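Local atomic coordinates of C-1-tetrahydrofolate synthase, cytoplasmic, putative (Trypanosoma brucei, PDB entry 4CJX), a protein that probably catalyses the NADP-dependent oxidation of methylenetetrahydrofolate and the hydrolysis of the resulting methenyltetrahydrofolate, acting as a homodimer in one-carbon metabolism. Residues V164-L175 / I195-L204; V227-A236 / W247-G258. All coordinates share one frame; numbering follows the deposited sequence. Where two conformers were deposited one is given.

Contact 1: V164-L175 / I195-L204; sequences VPCTASAVMELL and IAGLPVATLL. With 9L9 ((2S)-2-[[4-[[2,4-bis(azanyl)-6-oxidanylidene-1H-pyrimidin-5-yl]carbamoylamino]phenyl]carbonylamino]pentanedioic acid), chain G.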
loop_
_atom_site.group_PDB
_atom_site.type_symbol
_atom_site.label_atom_id
_atom_site.label_comp_id
_atom_site.label_asym_id
_atom_site.label_seq_id
_atom_site.Cartn_x
_atom_site.Cartn_y
_atom_site.Cartn_z
ATOM N N VAL B 164 -12.545 5.474 -0.087
ATOM C CA VAL B 164 -11.591 4.941 -1.062
ATOM C C VAL B 164 -11.297 6.043 -2.102
ATOM O O VAL B 164 -12.205 6.782 -2.468
ATOM C CB VAL B 164 -12.198 3.701 -1.751
ATOM C CG1 VAL B 164 -11.279 3.169 -2.817
ATOM C CG2 VAL B 164 -12.504 2.607 -0.727
ATOM N N PRO B 165 -10.046 6.146 -2.604
ATOM C CA PRO B 165 -9.765 7.223 -3.534
ATOM C C PRO B 165 -10.664 7.112 -4.775
ATOM O O PRO B 165 -11.012 6.002 -5.189
ATOM C CB PRO B 165 -8.288 7.029 -3.885
ATOM C CG PRO B 165 -7.723 6.212 -2.778
ATOM C CD PRO B 165 -8.843 5.351 -2.296
ATOM N N CYS B 166 -11.060 8.260 -5.312
ATOM C CA CYS B 166 -12.152 8.315 -6.268
ATOM C C CYS B 166 -11.831 7.568 -7.585
ATOM O O CYS B 166 -12.669 6.812 -8.093
ATOM C CB CYS B 166 -12.508 9.777 -6.520
ATOM S SG CYS B 166 -12.911 10.668 -4.993
ATOM N N THR B 167 -10.621 7.783 -8.107
ATOM C CA THR B 167 -10.219 7.170 -9.366
ATOM C C THR B 167 -10.184 5.657 -9.235
ATOM O O THR B 167 -10.772 4.946 -10.062
ATOM C CB THR B 167 -8.862 7.689 -9.880
ATOM O OG1 THR B 167 -8.889 9.125 -9.964
ATOM C CG2 THR B 167 -8.587 7.097 -11.255
ATOM N N ALA B 168 -9.538 5.180 -8.166
ATOM C CA ALA B 168 -9.473 3.742 -7.873
ATOM C C ALA B 168 -10.863 3.191 -7.747
ATOM O O ALA B 168 -11.188 2.142 -8.292
ATOM C CB ALA B 168 -8.706 3.482 -6.594
ATOM N N SER B 169 -11.694 3.924 -7.029
ATOM C CA SER B 169 -13.068 3.519 -6.866
ATOM C C SER B 169 -13.850 3.385 -8.205
ATOM O O SER B 169 -14.651 2.465 -8.380
ATOM C CB SER B 169 -13.728 4.533 -5.986
ATOM O OG SER B 169 -14.957 4.054 -5.586
ATOM N N ALA B 170 -13.634 4.341 -9.107
ATOM C CA ALA B 170 -14.254 4.360 -10.412
ATOM C C ALA B 170 -13.835 3.129 -11.231
ATOM O O ALA B 170 -14.666 2.557 -11.902
ATOM C CB ALA B 170 -13.877 5.628 -11.155
ATOM N N VAL B 171 -12.565 2.730 -11.147
ATOM C CA VAL B 171 -12.081 1.543 -11.840
ATOM C C VAL B 171 -12.831 0.325 -11.360
ATOM O O VAL B 171 -13.296 -0.500 -12.173
ATOM C CB VAL B 171 -10.571 1.314 -11.634
ATOM C CG1 VAL B 171 -10.174 -0.068 -12.091
ATOM C CG2 VAL B 171 -9.763 2.363 -12.384
ATOM N N MET B 172 -12.948 0.201 -10.036
ATOM C CA MET B 172 -13.606 -0.961 -9.464
ATOM C C MET B 172 -15.081 -0.958 -9.859
ATOM O O MET B 172 -15.654 -2.006 -10.168
ATOM C CB MET B 172 -13.435 -1.019 -7.922
ATOM C CG MET B 172 -12.004 -1.194 -7.429
ATOM S SD MET B 172 -11.053 -2.464 -8.281
ATOM C CE MET B 172 -11.697 -3.982 -7.581
ATOM N N GLU B 173 -15.684 0.226 -9.906
ATOM C CA GLU B 173 -17.078 0.345 -10.339
ATOM C C GLU B 173 -17.262 -0.054 -11.818
ATOM O O GLU B 173 -18.265 -0.681 -12.177
ATOM C CB GLU B 173 -17.588 1.770 -10.088
ATOM C CG GLU B 173 -18.983 2.083 -10.619
ATOM C CD GLU B 173 -20.118 1.347 -9.900
ATOM O OE1 GLU B 173 -19.926 0.799 -8.792
ATOM O OE2 GLU B 173 -21.224 1.325 -10.478
ATOM N N LEU B 174 -16.316 0.323 -12.671
ATOM C CA LEU B 174 -16.397 -0.073 -14.063
ATOM C C LEU B 174 -16.179 -1.582 -14.259
ATOM O O LEU B 174 -16.848 -2.176 -15.088
ATOM C CB LEU B 174 -15.451 0.764 -14.922
ATOM C CG LEU B 174 -15.963 2.209 -15.026
ATOM C CD1 LEU B 174 -14.949 3.071 -15.717
ATOM C CD2 LEU B 174 -17.279 2.311 -15.766
ATOM N N LEU B 175 -15.285 -2.197 -13.471
ATOM C CA LEU B 175 -15.161 -3.678 -13.451
ATOM C C LEU B 175 -16.448 -4.381 -12.992
ATOM O O LEU B 175 -16.863 -5.406 -13.544
ATOM C CB LEU B 175 -13.967 -4.132 -12.613
ATOM C CG LEU B 175 -12.611 -3.778 -13.236
ATOM C CD1 LEU B 175 -11.459 -4.070 -12.281
ATOM C CD2 LEU B 175 -12.374 -4.511 -14.549
ATOM N N ILE B 195 -3.650 8.395 -5.940
ATOM C CA ILE B 195 -5.118 8.237 -6.025
ATOM C C ILE B 195 -5.611 7.329 -7.161
ATOM O O ILE B 195 -6.829 7.135 -7.312
ATOM C CB ILE B 195 -5.872 9.586 -6.123
ATOM C CG1 ILE B 195 -5.223 10.543 -7.124
ATOM C CG2 ILE B 195 -5.935 10.245 -4.764
ATOM C CD1 ILE B 195 -5.932 11.882 -7.199
ATOM N N ALA B 196 -4.685 6.780 -7.940
ATOM C CA ALA B 196 -5.042 5.904 -9.043
ATOM C C ALA B 196 -4.312 4.563 -8.950
ATOM O O ALA B 196 -4.821 3.647 -8.320
ATOM C CB ALA B 196 -4.765 6.580 -10.369
ATOM N N GLY B 197 -3.128 4.460 -9.554
ATOM C CA GLY B 197 -2.417 3.175 -9.659
ATOM C C GLY B 197 -2.187 2.488 -8.311
ATOM O O GLY B 197 -2.485 1.300 -8.138
ATOM N N LEU B 198 -1.672 3.246 -7.348
ATOM C CA LEU B 198 -1.335 2.714 -6.031
ATOM C C LEU B 198 -2.550 2.066 -5.348
ATOM O O LEU B 198 -2.564 0.857 -5.125
ATOM C CB LEU B 198 -0.696 3.811 -5.179
ATOM C CG LEU B 198 -0.260 3.424 -3.760
ATOM C CD1 LEU B 198 1.150 2.853 -3.734
ATOM C CD2 LEU B 198 -0.330 4.629 -2.842
ATOM N N PRO B 199 -3.610 2.848 -5.068
ATOM C CA PRO B 199 -4.744 2.228 -4.370
ATOM C C PRO B 199 -5.425 1.088 -5.148
ATOM O O PRO B 199 -5.838 0.084 -4.560
ATOM C CB PRO B 199 -5.708 3.404 -4.109
ATOM C CG PRO B 199 -5.230 4.513 -4.969
ATOM C CD PRO B 199 -3.774 4.302 -5.223
ATOM N N VAL B 200 -5.518 1.228 -6.450
ATOM C CA VAL B 200 -6.213 0.215 -7.249
ATOM C C VAL B 200 -5.537 -1.194 -7.246
ATOM O O VAL B 200 -6.219 -2.208 -7.258
ATOM C CB VAL B 200 -6.465 0.725 -8.682
ATOM C CG1 VAL B 200 -5.295 0.411 -9.597
ATOM C CG2 VAL B 200 -7.732 0.087 -9.236
ATOM N N ALA B 201 -4.211 -1.228 -7.226
ATOM C CA ALA B 201 -3.480 -2.474 -7.140
ATOM C C ALA B 201 -3.890 -3.219 -5.856
ATOM O O ALA B 201 -4.155 -4.423 -5.892
ATOM C CB ALA B 201 -1.984 -2.215 -7.155
ATOM N N THR B 202 -4.001 -2.463 -4.760
ATOM C CA THR B 202 -4.442 -2.991 -3.477
ATOM C C THR B 202 -5.842 -3.533 -3.537
ATOM O O THR B 202 -6.096 -4.607 -2.997
ATOM C CB THR B 202 -4.418 -1.940 -2.359
ATOM O OG1 THR B 202 -3.086 -1.458 -2.196
ATOM C CG2 THR B 202 -4.911 -2.567 -1.002
ATOM N N LEU B 203 -6.753 -2.795 -4.166
ATOM C CA LEU B 203 -8.137 -3.219 -4.201
ATOM C C LEU B 203 -8.291 -4.440 -5.074
ATOM O O LEU B 203 -9.094 -5.315 -4.757
ATOM C CB LEU B 203 -9.049 -2.103 -4.707
ATOM C CG LEU B 203 -9.150 -0.886 -3.779
ATOM C CD1 LEU B 203 -9.876 0.248 -4.497
ATOM C CD2 LEU B 203 -9.823 -1.236 -2.473
ATOM N N LEU B 204 -7.506 -4.513 -6.161
ATOM C CA LEU B 204 -7.520 -5.701 -7.037
ATOM C C LEU B 204 -6.995 -6.967 -6.334
ATOM O O LEU B 204 -7.628 -8.037 -6.412
ATOM C CB LEU B 204 -6.764 -5.402 -8.331
ATOM C CG LEU B 204 -7.528 -4.378 -9.184
ATOM C CD1 LEU B 204 -6.637 -3.759 -10.236
ATOM C CD2 LEU B 204 -8.733 -5.038 -9.834
HETATM N N2A 9L9 G . -7.435 15.934 -5.450
HETATM N N1 9L9 G . -6.853 15.566 -7.769
HETATM C C2 9L9 G . -7.666 15.257 -6.733
HETATM N N3 9L9 G . -8.692 14.319 -6.835
HETATM C C4 9L9 G . -8.784 13.759 -8.116
HETATM O O4A 9L9 G . -9.681 12.933 -8.189
HETATM N N5A 9L9 G . -8.214 13.580 -10.478
HETATM C C5 9L9 G . -7.949 14.050 -9.204
HETATM C C6 9L9 G . -6.995 14.993 -8.983
HETATM N N7 9L9 G . -6.077 15.366 -10.059
HETATM O O8A 9L9 G . -10.219 14.638 -10.732
HETATM N N9 9L9 G . -9.370 13.425 -12.428
HETATM C C1B 9L9 G . -10.380 13.563 -13.338
HETATM C C2B 9L9 G . -10.122 13.133 -14.655
HETATM C C3B 9L9 G . -11.076 13.246 -15.668
HETATM C C4B 9L9 G . -12.332 13.798 -15.406
HETATM C C5B 9L9 G . -12.612 14.183 -14.076
HETATM C C6B 9L9 G . -11.652 14.080 -13.061
HETATM C C7B 9L9 G . -13.386 13.851 -16.498
HETATM O O7B 9L9 G . -14.540 13.785 -16.151
HETATM C CAW 9L9 G . -9.312 13.954 -11.177
HETATM N N 9L9 G . -13.070 13.875 -17.811
HETATM C CA 9L9 G . -14.030 13.812 -18.908
HETATM C C 9L9 G . -13.983 12.418 -19.488
HETATM O OXT 9L9 G . -12.941 11.771 -19.306
HETATM C CB 9L9 G . -13.723 14.726 -20.070
HETATM C CG 9L9 G . -12.949 15.955 -19.634
HETATM C CD 9L9 G . -13.024 16.976 -20.725
HETATM O OE1 9L9 G . -14.139 17.343 -21.093
HETATM O OE2 9L9 G . -11.971 17.408 -21.216
HETATM O O 9L9 G . -14.945 11.950 -20.143
#
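L203 and M172 bury more surface here than any other pair of side chains, where helices 166-175 and 197-204 pass each other at -41° with their axes 8.3 Å apart. L203 CD1 lies among V164 CG1 (3.7 Å), M172 CG (3.9 Å) and the methyl of A168. Bends at chi2 (-46°) and chi3 (-76°) fold the thioether of M172 over the second helix, and its SD rests 3.8 Å from L204 CD2. The small A168 brings the backbones together, its CA lying 4.8 Å from that of V200. I195, third in buried area, works at the other end: its carbonyl O takes a weak hydrogen bond from A168 N (3.4 Å), while its CG2 faces P165 CB. The same residue, an NADP-binding position in this protein, also turns CD1 to the inhibitor's pyrimidine ring, 3.5 Å from C4 of 9L9, so the loop leading into helix 197-206 lines the inhibitor pocket. This is helix-helix packing within the Rossmann-type NAD(P)-binding domain: helix 296-316 covers another side of helix 166-178, and V200 and L204 pack on strand 186-190, with L204 also touching strand 210-214.

Contact 2: V227-A236 / W247-G258; sequences VRASDIVVSA and WIKLGAAVIDVG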
loop_
_atom_site.group_PDB
_atom_site.type_symbol
_atom_site.label_atom_id
_atom_site.label_comp_id
_atom_site.label_asym_id
_atom_site.label_seq_id
_atom_site.Cartn_x
_atom_site.Cartn_y
_atom_site.Cartn_z
ATOM N N VAL B 227 1.487 -7.513 -20.152
ATOM C CA VAL B 227 0.147 -7.207 -20.685
ATOM C C VAL B 227 -0.405 -8.442 -21.431
ATOM O O VAL B 227 -1.593 -8.749 -21.327
ATOM C CB VAL B 227 0.168 -5.975 -21.652
ATOM C CG1 VAL B 227 -1.118 -5.861 -22.445
ATOM C CG2 VAL B 227 0.439 -4.684 -20.893
ATOM N N ARG B 228 0.454 -9.132 -22.179
ATOM C CA ARG B 228 0.044 -10.312 -22.960
ATOM C C ARG B 228 -0.528 -11.407 -22.075
ATOM O O ARG B 228 -1.371 -12.215 -22.496
ATOM C CB ARG B 228 1.228 -10.894 -23.736
ATOM C CG ARG B 228 1.566 -10.157 -25.016
ATOM C CD ARG B 228 2.718 -10.828 -25.758
ATOM N NE ARG B 228 3.205 -9.954 -26.825
ATOM C CZ ARG B 228 4.454 -9.515 -26.970
ATOM N NH1 ARG B 228 5.422 -9.890 -26.136
ATOM N NH2 ARG B 228 4.731 -8.694 -27.982
ATOM N N ALA B 229 -0.062 -11.451 -20.839
ATOM C CA ALA B 229 -0.501 -12.489 -19.940
ATOM C C ALA B 229 -1.670 -12.033 -19.049
ATOM O O ALA B 229 -2.146 -12.806 -18.217
ATOM C CB ALA B 229 0.690 -12.945 -19.101
ATOM N N SER B 230 -2.125 -10.792 -19.178
ATOM C CA SER B 230 -3.062 -10.267 -18.220
ATOM C C SER B 230 -4.525 -10.380 -18.675
ATOM O O SER B 230 -4.876 -9.966 -19.768
ATOM C CB SER B 230 -2.735 -8.806 -17.900
ATOM O OG SER B 230 -1.364 -8.629 -17.593
ATOM N N ASP B 231 -5.364 -10.926 -17.802
ATOM C CA ASP B 231 -6.812 -10.950 -17.978
ATOM C C ASP B 231 -7.474 -9.579 -17.806
ATOM O O ASP B 231 -8.557 -9.330 -18.336
ATOM C CB ASP B 231 -7.427 -11.922 -16.966
ATOM C CG ASP B 231 -6.902 -13.359 -17.145
ATOM O OD1 ASP B 231 -7.102 -13.926 -18.257
ATOM O OD2 ASP B 231 -6.285 -13.902 -16.186
ATOM N N ILE B 232 -6.845 -8.718 -17.015
ATOM C CA ILE B 232 -7.377 -7.402 -16.741
ATOM C C ILE B 232 -6.253 -6.376 -16.796
ATOM O O ILE B 232 -5.211 -6.560 -16.165
ATOM C CB ILE B 232 -8.052 -7.335 -15.359
ATOM C CG1 ILE B 232 -9.308 -8.194 -15.330
ATOM C CG2 ILE B 232 -8.379 -5.885 -15.013
ATOM C CD1 ILE B 232 -9.741 -8.557 -13.926
ATOM N N VAL B 233 -6.478 -5.306 -17.560
ATOM C CA VAL B 233 -5.500 -4.245 -17.707
ATOM C C VAL B 233 -6.077 -2.925 -17.157
ATOM O O VAL B 233 -7.122 -2.456 -17.626
ATOM C CB VAL B 233 -5.102 -4.009 -19.180
ATOM C CG1 VAL B 233 -4.172 -2.794 -19.276
ATOM C CG2 VAL B 233 -4.474 -5.259 -19.828
ATOM N N VAL B 234 -5.392 -2.361 -16.167
ATOM C CA VAL B 234 -5.693 -1.054 -15.660
ATOM C C VAL B 234 -4.508 -0.157 -15.889
ATOM O O VAL B 234 -3.512 -0.223 -15.172
ATOM C CB VAL B 234 -6.001 -1.048 -14.157
ATOM C CG1 VAL B 234 -6.350 0.362 -13.736
ATOM C CG2 VAL B 234 -7.139 -2.023 -13.845
ATOM N N SER B 235 -4.648 0.723 -16.885
ATOM C CA SER B 235 -3.584 1.624 -17.261
ATOM C C SER B 235 -3.801 3.030 -16.700
ATOM O O SER B 235 -4.723 3.719 -17.099
ATOM C CB SER B 235 -3.451 1.708 -18.786
ATOM O OG SER B 235 -2.130 2.112 -19.075
ATOM N N ALA B 236 -2.895 3.454 -15.834
ATOM C CA ALA B 236 -2.985 4.756 -15.165
ATOM C C ALA B 236 -1.606 5.397 -15.108
ATOM O O ALA B 236 -1.161 5.907 -14.069
ATOM C CB ALA B 236 -3.553 4.564 -13.769
ATOM N N TRP B 247 -0.779 -6.197 -27.860
ATOM C CA TRP B 247 -0.399 -6.902 -26.629
ATOM C C TRP B 247 -1.607 -7.436 -25.876
ATOM O O TRP B 247 -1.483 -8.305 -25.021
ATOM C CB TRP B 247 0.352 -5.969 -25.696
ATOM C CG TRP B 247 1.563 -5.344 -26.257
ATOM C CD1 TRP B 247 2.295 -5.747 -27.363
ATOM C CD2 TRP B 247 2.246 -4.240 -25.707
ATOM N NE1 TRP B 247 3.365 -4.913 -27.535
ATOM C CE2 TRP B 247 3.351 -3.975 -26.533
ATOM C CE3 TRP B 247 2.022 -3.426 -24.585
ATOM C CZ2 TRP B 247 4.231 -2.943 -26.272
ATOM C CZ3 TRP B 247 2.893 -2.409 -24.332
ATOM C CH2 TRP B 247 3.988 -2.178 -25.162
ATOM N N ILE B 248 -2.787 -6.915 -26.153
ATOM C CA ILE B 248 -3.941 -7.229 -25.309
ATOM C C ILE B 248 -4.311 -8.681 -25.499
ATOM O O ILE B 248 -4.452 -9.115 -26.628
ATOM C CB ILE B 248 -5.157 -6.351 -25.678
ATOM C CG1 ILE B 248 -4.834 -4.863 -25.470
ATOM C CG2 ILE B 248 -6.394 -6.767 -24.871
ATOM C CD1 ILE B 248 -4.516 -4.455 -24.052
ATOM N N LYS B 249 -4.487 -9.403 -24.389
ATOM C CA LYS B 249 -4.896 -10.797 -24.409
ATOM C C LYS B 249 -6.347 -10.892 -24.855
ATOM O O LYS B 249 -7.217 -10.117 -24.400
ATOM C CB LYS B 249 -4.750 -11.420 -23.005
ATOM C CG LYS B 249 -5.182 -12.883 -22.907
ATOM C CD LYS B 249 -5.102 -13.370 -21.476
ATOM C CE LYS B 249 -5.691 -14.749 -21.337
ATOM N NZ LYS B 249 -5.255 -15.329 -20.038
ATOM N N LEU B 250 -6.615 -11.853 -25.737
ATOM C CA LEU B 250 -7.934 -11.996 -26.319
ATOM C C LEU B 250 -8.943 -12.220 -25.196
ATOM O O LEU B 250 -8.775 -13.104 -24.375
ATOM C CB LEU B 250 -7.972 -13.151 -27.349
ATOM C CG LEU B 250 -6.997 -13.011 -28.529
ATOM C CD1 LEU B 250 -6.881 -14.266 -29.376
ATOM C CD2 LEU B 250 -7.448 -11.862 -29.393
ATOM N N GLY B 251 -9.978 -11.390 -25.148
ATOM C CA GLY B 251 -11.002 -11.494 -24.102
ATOM C C GLY B 251 -10.669 -10.747 -22.812
ATOM O O GLY B 251 -11.414 -10.831 -21.835
ATOM N N ALA B 252 -9.584 -9.984 -22.799
ATOM C CA ALA B 252 -9.235 -9.194 -21.614
ATOM C C ALA B 252 -10.229 -8.054 -21.317
ATOM O O ALA B 252 -10.991 -7.643 -22.194
ATOM C CB ALA B 252 -7.822 -8.641 -21.767
ATOM N N ALA B 253 -10.216 -7.542 -20.079
ATOM C CA ALA B 253 -10.948 -6.335 -19.749
ATOM C C ALA B 253 -9.930 -5.228 -19.543
ATOM O O ALA B 253 -8.966 -5.390 -18.804
ATOM C CB ALA B 253 -11.822 -6.526 -18.517
ATOM N N VAL B 254 -10.110 -4.117 -20.252
ATOM C CA VAL B 254 -9.109 -3.071 -20.317
ATOM C C VAL B 254 -9.761 -1.783 -19.816
ATOM O O VAL B 254 -10.754 -1.336 -20.389
ATOM C CB VAL B 254 -8.656 -2.919 -21.788
ATOM C CG1 VAL B 254 -7.708 -1.769 -21.973
ATOM C CG2 VAL B 254 -8.020 -4.224 -22.265
ATOM N N ILE B 255 -9.189 -1.203 -18.763
ATOM C CA ILE B 255 -9.682 -0.001 -18.129
ATOM C C ILE B 255 -8.621 1.071 -18.300
ATOM O O ILE B 255 -7.525 0.979 -17.741
ATOM C CB ILE B 255 -9.940 -0.172 -16.627
ATOM C CG1 ILE B 255 -10.722 -1.434 -16.305
ATOM C CG2 ILE B 255 -10.683 1.039 -16.088
ATOM C CD1 ILE B 255 -12.065 -1.547 -16.985
ATOM N N ASP B 256 -8.964 2.087 -19.087
ATOM C CA ASP B 256 -8.045 3.146 -19.439
ATOM C C ASP B 256 -8.238 4.393 -18.581
ATOM O O ASP B 256 -9.137 5.197 -18.830
ATOM C CB ASP B 256 -8.201 3.489 -20.922
ATOM C CG ASP B 256 -7.060 4.311 -21.448
ATOM O OD1 ASP B 256 -6.236 4.768 -20.628
ATOM O OD2 ASP B 256 -6.976 4.509 -22.695
ATOM N N VAL B 257 -7.359 4.567 -17.608
ATOM C CA VAL B 257 -7.378 5.712 -16.691
ATOM C C VAL B 257 -6.572 6.920 -17.199
ATOM O O VAL B 257 -6.723 8.009 -16.694
ATOM C CB VAL B 257 -6.838 5.290 -15.299
ATOM C CG1 VAL B 257 -7.099 6.374 -14.257
ATOM C CG2 VAL B 257 -7.482 3.986 -14.873
ATOM N N GLY B 258 -5.726 6.738 -18.202
ATOM C CA GLY B 258 -4.945 7.846 -18.738
ATOM C C GLY B 258 -5.817 9.012 -19.175
ATOM O O GLY B 258 -6.880 8.816 -19.774
HETATM O O HOH W 1 -4.090 -8.189 -21.810
#
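W247 packs against V227 of helix 220-228 at the start of a pairing that leads into two adjacent parallel strands of the Rossmann-type sheet, 232-235 and 253-256. Its CB lies 3.6 Å from V227 CG1, and the W247 side chain also touches L220, I223 and A224 of that helix. I248 adds its CD1 to the same apolar cluster, touching V227 and V233. At K249 the contact turns polar. With CG anti to the backbone N (chi1 179°) and the chain extended beyond it, the lysine runs alongside D231, and NZ forms a salt bridge of 2.9 Å with OD1 from above the carboxylate plane; the other oxygen, OD2, is held by R186 N. A water accepts from K249 N and donates to the carbonyl O atoms of V227 and S230. The type II turn from K249 to A252, with G251 at positive phi, then delivers the chain to the strand. A253 N binds D231 O, A253 O receives V233 N at 2.8 Å, and I255 repeats the pattern with V233 O and S235 N. D256, on the face shared with S235, forms an Asx turn, OD1 accepting from G258 N as well as from D276 N, while OD2 takes V277 N. V257 leaves the strand with its methyls against A236 and V234, while S235 O accepts V257 N at 2.8 Å, with an N-H...O angle of 141°.

How the contacts relate
Contact 1 closes before contact 2 opens along the chain, and both belong to the NAD(P)-binding domain, their centres about 15 Å apart. They share a layer boundary: helix 166-178, one partner of contact 1, packs on the sheet whose strands 232-235 and 253-256 form contact 2. V171 meets V234 and V257, T167 CG2 lies 3.4 Å from V257 CG1, and L175 touches I255. Strand 186-190 makes a second connection: V200 and L204 of contact 1 pack on it, and its backbone pairs with strand 232-235. Helices and sheet thus converge near the NADP-binding positions I195, A196 and T259, the side chain of A236 lying about 4 Å from that of A196.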